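Local coordinates for protein sulfotransferase (Mycobacterium tuberculosis, PDB 2ZQ5) that probably transfers a sulfuryl group to an acceptor substrate, as a sulfotransferase with the P-loop-related fold of its family, at residues 65-75 and 177-185. Sequence-based numbering, arbitrary orientation.
Sequences LRGALVARLLS and LLRQSLHSV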
loop_
_atom_site.group_PDB
_atom_site.type_symbol
_atom_site.label_atom_id
_atom_site.label_comp_id
_atom_site.label_asym_id
_atom_site.label_seq_id
_atom_site.Cartn_x
_atom_site.Cartn_y
_atom_site.Cartn_z
ATOM N N LEU A 65 -11.869 -8.020 -3.495
ATOM C CA LEU A 65 -11.186 -9.303 -3.554
ATOM C C LEU A 65 -11.131 -9.827 -4.982
ATOM O O LEU A 65 -10.115 -10.383 -5.401
ATOM C CB LEU A 65 -11.852 -10.313 -2.611
ATOM C CG LEU A 65 -11.756 -9.938 -1.125
ATOM C CD1 LEU A 65 -12.421 -11.021 -0.294
ATOM C CD2 LEU A 65 -10.290 -9.769 -0.709
ATOM N N ARG A 66 -12.212 -9.653 -5.736
ATOM C CA ARG A 66 -12.200 -10.094 -7.125
ATOM C C ARG A 66 -11.131 -9.269 -7.840
ATOM O O ARG A 66 -10.393 -9.782 -8.683
ATOM C CB ARG A 66 -13.553 -9.850 -7.797
ATOM C CG ARG A 66 -13.592 -10.360 -9.233
ATOM C CD ARG A 66 -14.831 -9.894 -9.986
ATOM N NE ARG A 66 -14.808 -8.452 -10.210
ATOM C CZ ARG A 66 -15.707 -7.791 -10.932
ATOM N NH1 ARG A 66 -16.710 -8.443 -11.506
ATOM N NH2 ARG A 66 -15.602 -6.477 -11.082
ATOM N N GLY A 67 -11.049 -7.987 -7.487
ATOM C CA GLY A 67 -10.073 -7.105 -8.101
ATOM C C GLY A 67 -8.647 -7.554 -7.852
ATOM O O GLY A 67 -7.794 -7.441 -8.729
ATOM N N ALA A 68 -8.385 -8.057 -6.652
ATOM C CA ALA A 68 -7.053 -8.531 -6.308
ATOM C C ALA A 68 -6.694 -9.731 -7.181
ATOM O O ALA A 68 -5.563 -9.844 -7.655
ATOM C CB ALA A 68 -6.999 -8.915 -4.833
ATOM N N LEU A 69 -7.658 -10.621 -7.399
ATOM C CA LEU A 69 -7.424 -11.805 -8.215
ATOM C C LEU A 69 -7.296 -11.457 -9.694
ATOM O O LEU A 69 -6.540 -12.100 -10.421
ATOM C CB LEU A 69 -8.538 -12.834 -8.005
ATOM C CG LEU A 69 -8.573 -13.468 -6.610
ATOM C CD1 LEU A 69 -9.615 -14.582 -6.592
ATOM C CD2 LEU A 69 -7.202 -14.027 -6.254
ATOM N N VAL A 70 -8.029 -10.443 -10.143
ATOM C CA VAL A 70 -7.928 -10.031 -11.537
ATOM C C VAL A 70 -6.525 -9.468 -11.758
ATOM O O VAL A 70 -5.890 -9.748 -12.774
ATOM C CB VAL A 70 -8.979 -8.956 -11.894
ATOM C CG1 VAL A 70 -8.645 -8.326 -13.242
ATOM C CG2 VAL A 70 -10.360 -9.590 -11.947
ATOM N N ALA A 71 -6.041 -8.683 -10.797
ATOM C CA ALA A 71 -4.704 -8.100 -10.886
ATOM C C ALA A 71 -3.671 -9.224 -10.924
ATOM O O ALA A 71 -2.680 -9.154 -11.660
ATOM C CB ALA A 71 -4.447 -7.179 -9.685
ATOM N N ARG A 72 -3.902 -10.256 -10.118
ATOM C CA ARG A 72 -3.007 -11.404 -10.070
ATOM C C ARG A 72 -2.942 -12.033 -11.467
ATOM O O ARG A 72 -1.861 -12.336 -11.976
ATOM C CB ARG A 72 -3.520 -12.431 -9.055
ATOM C CG ARG A 72 -2.552 -13.569 -8.806
ATOM C CD ARG A 72 -3.143 -14.651 -7.902
ATOM N NE ARG A 72 -2.170 -15.723 -7.717
ATOM C CZ ARG A 72 -1.169 -15.689 -6.842
ATOM N NH1 ARG A 72 -1.010 -14.642 -6.042
ATOM N NH2 ARG A 72 -0.294 -16.683 -6.803
ATOM N N LEU A 73 -4.106 -12.219 -12.083
ATOM C CA LEU A 73 -4.186 -12.795 -13.425
ATOM C C LEU A 73 -3.459 -11.935 -14.452
ATOM O O LEU A 73 -2.768 -12.460 -15.325
ATOM C CB LEU A 73 -5.648 -12.953 -13.853
ATOM C CG LEU A 73 -6.469 -14.061 -13.188
ATOM C CD1 LEU A 73 -7.945 -13.855 -13.496
ATOM C CD2 LEU A 73 -5.993 -15.426 -13.676
ATOM N N LEU A 74 -3.620 -10.617 -14.355
ATOM C CA LEU A 74 -2.973 -9.703 -15.291
ATOM C C LEU A 74 -1.453 -9.773 -15.184
ATOM O O LEU A 74 -0.758 -9.759 -16.198
ATOM C CB LEU A 74 -3.445 -8.263 -15.060
ATOM C CG LEU A 74 -4.915 -7.977 -15.397
ATOM C CD1 LEU A 74 -5.283 -6.568 -14.950
ATOM C CD2 LEU A 74 -5.149 -8.140 -16.893
ATOM N N SER A 75 -0.934 -9.850 -13.962
ATOM C CA SER A 75 0.513 -9.942 -13.775
ATOM C C SER A 75 1.051 -11.260 -14.325
ATOM O O SER A 75 2.083 -11.283 -14.995
ATOM C CB SER A 75 0.881 -9.819 -12.292
ATOM O OG SER A 75 0.876 -8.465 -11.871
ATOM N N LEU A 177 -0.011 -3.946 -5.127
ATOM C CA LEU A 177 0.681 -5.104 -5.679
ATOM C C LEU A 177 0.564 -6.286 -4.724
ATOM O O LEU A 177 0.262 -7.398 -5.148
ATOM C CB LEU A 177 2.164 -4.805 -5.925
ATOM C CG LEU A 177 2.510 -3.783 -7.008
ATOM C CD1 LEU A 177 4.010 -3.582 -7.034
ATOM C CD2 LEU A 177 2.013 -4.266 -8.372
ATOM N N LEU A 178 0.789 -6.037 -3.434
ATOM C CA LEU A 178 0.732 -7.092 -2.426
ATOM C C LEU A 178 -0.645 -7.747 -2.306
ATOM O O LEU A 178 -0.755 -8.899 -1.872
ATOM C CB LEU A 178 1.182 -6.538 -1.069
ATOM C CG LEU A 178 2.640 -6.065 -1.016
ATOM C CD1 LEU A 178 2.857 -5.222 0.223
ATOM C CD2 LEU A 178 3.586 -7.259 -1.035
ATOM N N ARG A 179 -1.693 -7.024 -2.692
ATOM C CA ARG A 179 -3.040 -7.582 -2.629
ATOM C C ARG A 179 -3.132 -8.820 -3.520
ATOM O O ARG A 179 -3.985 -9.677 -3.309
ATOM C CB ARG A 179 -4.084 -6.549 -3.076
ATOM C CG ARG A 179 -3.931 -6.119 -4.525
ATOM C CD ARG A 179 -5.016 -5.158 -4.996
ATOM N NE ARG A 179 -4.689 -4.672 -6.334
ATOM C CZ ARG A 179 -5.574 -4.293 -7.251
ATOM N NH1 ARG A 179 -6.876 -4.338 -6.996
ATOM N NH2 ARG A 179 -5.146 -3.866 -8.432
ATOM N N GLN A 180 -2.254 -8.914 -4.515
ATOM C CA GLN A 180 -2.263 -10.069 -5.412
ATOM C C GLN A 180 -2.023 -11.362 -4.631
ATOM O O GLN A 180 -2.486 -12.434 -5.033
ATOM C CB GLN A 180 -1.190 -9.920 -6.499
ATOM C CG GLN A 180 -1.483 -8.842 -7.528
ATOM C CD GLN A 180 -0.516 -8.876 -8.699
ATOM O OE1 GLN A 180 0.181 -9.870 -8.915
ATOM N NE2 GLN A 180 -0.479 -7.795 -9.468
ATOM N N SER A 181 -1.305 -11.243 -3.513
ATOM C CA SER A 181 -0.983 -12.375 -2.640
ATOM C C SER A 181 -1.915 -12.425 -1.430
ATOM O O SER A 181 -1.781 -13.301 -0.569
ATOM C CB SER A 181 0.452 -12.249 -2.123
ATOM O OG SER A 181 1.387 -12.136 -3.179
ATOM N N LEU A 182 -2.851 -11.485 -1.368
ATOM C CA LEU A 182 -3.788 -11.380 -0.254
ATOM C C LEU A 182 -3.076 -11.240 1.095
ATOM O O LEU A 182 -3.585 -11.680 2.126
ATOM C CB LEU A 182 -4.769 -12.565 -0.226
ATOM C CG LEU A 182 -5.943 -12.544 -1.224
ATOM C CD1 LEU A 182 -6.631 -11.180 -1.205
ATOM C CD2 LEU A 182 -5.441 -12.855 -2.621
ATOM N N HIS A 183 -1.888 -10.636 1.063
ATOM C CA HIS A 183 -1.101 -10.354 2.269
ATOM C C HIS A 183 -1.003 -8.834 2.305
ATOM O O HIS A 183 -0.245 -8.232 1.538
ATOM C CB HIS A 183 0.312 -10.949 2.185
ATOM C CG HIS A 183 0.376 -12.419 2.464
ATOM N ND1 HIS A 183 -0.159 -13.365 1.616
ATOM C CD2 HIS A 183 0.938 -13.109 3.487
ATOM C CE1 HIS A 183 0.071 -14.571 2.101
ATOM N NE2 HIS A 183 0.736 -14.444 3.235
ATOM N N SER A 184 -1.764 -8.208 3.193
ATOM C CA SER A 184 -1.780 -6.751 3.272
ATOM C C SER A 184 -2.352 -6.262 4.592
ATOM O O SER A 184 -3.296 -6.852 5.116
ATOM C CB SER A 184 -2.623 -6.198 2.116
ATOM O OG SER A 184 -2.776 -4.793 2.207
ATOM N N VAL A 185 -1.783 -5.190 5.137
ATOM C CA VAL A 185 -2.309 -4.647 6.385
ATOM C C VAL A 185 -3.423 -3.639 6.100
ATOM O O VAL A 185 -3.951 -3.008 7.017
ATOM C CB VAL A 185 -1.206 -3.977 7.252
ATOM C CG1 VAL A 185 -0.222 -5.028 7.741
ATOM C CG2 VAL A 185 -0.489 -2.895 6.462
#
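Gln180 meets helix 55-81 through two hydrogen bonds, its backbone O taking one from Arg72 and its amide giving one to Ser75. Arg72 NH1 reaches Gln180 O at 2.8 Å; the carbonyl oxygen lies near the guanidinium plane, whereas the donor stands well above the carbonyl plane, and the N-H...O angle is a bent 143°. The Gln180 amide sends NE2 to Ser75 OG at 2.8 Å, with the hydroxyl close to the amide plane. With CG anti to the carbonyl carbon (chi1 -70°) and the chain extended beyond it, the Gln180 side chain slants past the backbone of Arg72, CG 3.8 Å from Arg72 N, to reach Ser75.

Earlier along helix 55-81, Ala68 CB sits 3.5 Å from Arg179 O. The Arg179 guanidinium turns one face to Ala71 CB, which lies off-centre toward its rim, and Gly67 O lies over the same face. Past the 3-10 turn, Leu182 CD1 reaches Leu65 CD2 at 4.0 Å, the two side chains crossing nearly at right angles, and Leu182 CD2 approaches Leu69 CD2.

In the second shell, Asp34 forms a salt bridge with Arg72 NH1 and accepts a hydrogen bond from Ser181 OG, Phe29 O takes Arg72 NE, and Gln176 O holds Arg179 NE. From helix 206-219, Arg211 binds Gln180 OE1 and Asn215 pairs with Ser75 OG. The contact thus joins helix 55-81, packed by helices 13-24 and 36-50, to segment 177-185 of the sulfotransferase family region through a largely buried polar network with leucine packing beside it; Asp34 probably offsets the charge of Arg72, and each end of the Gln180 amide has a hydrogen-bond partner, which should fix its rotation.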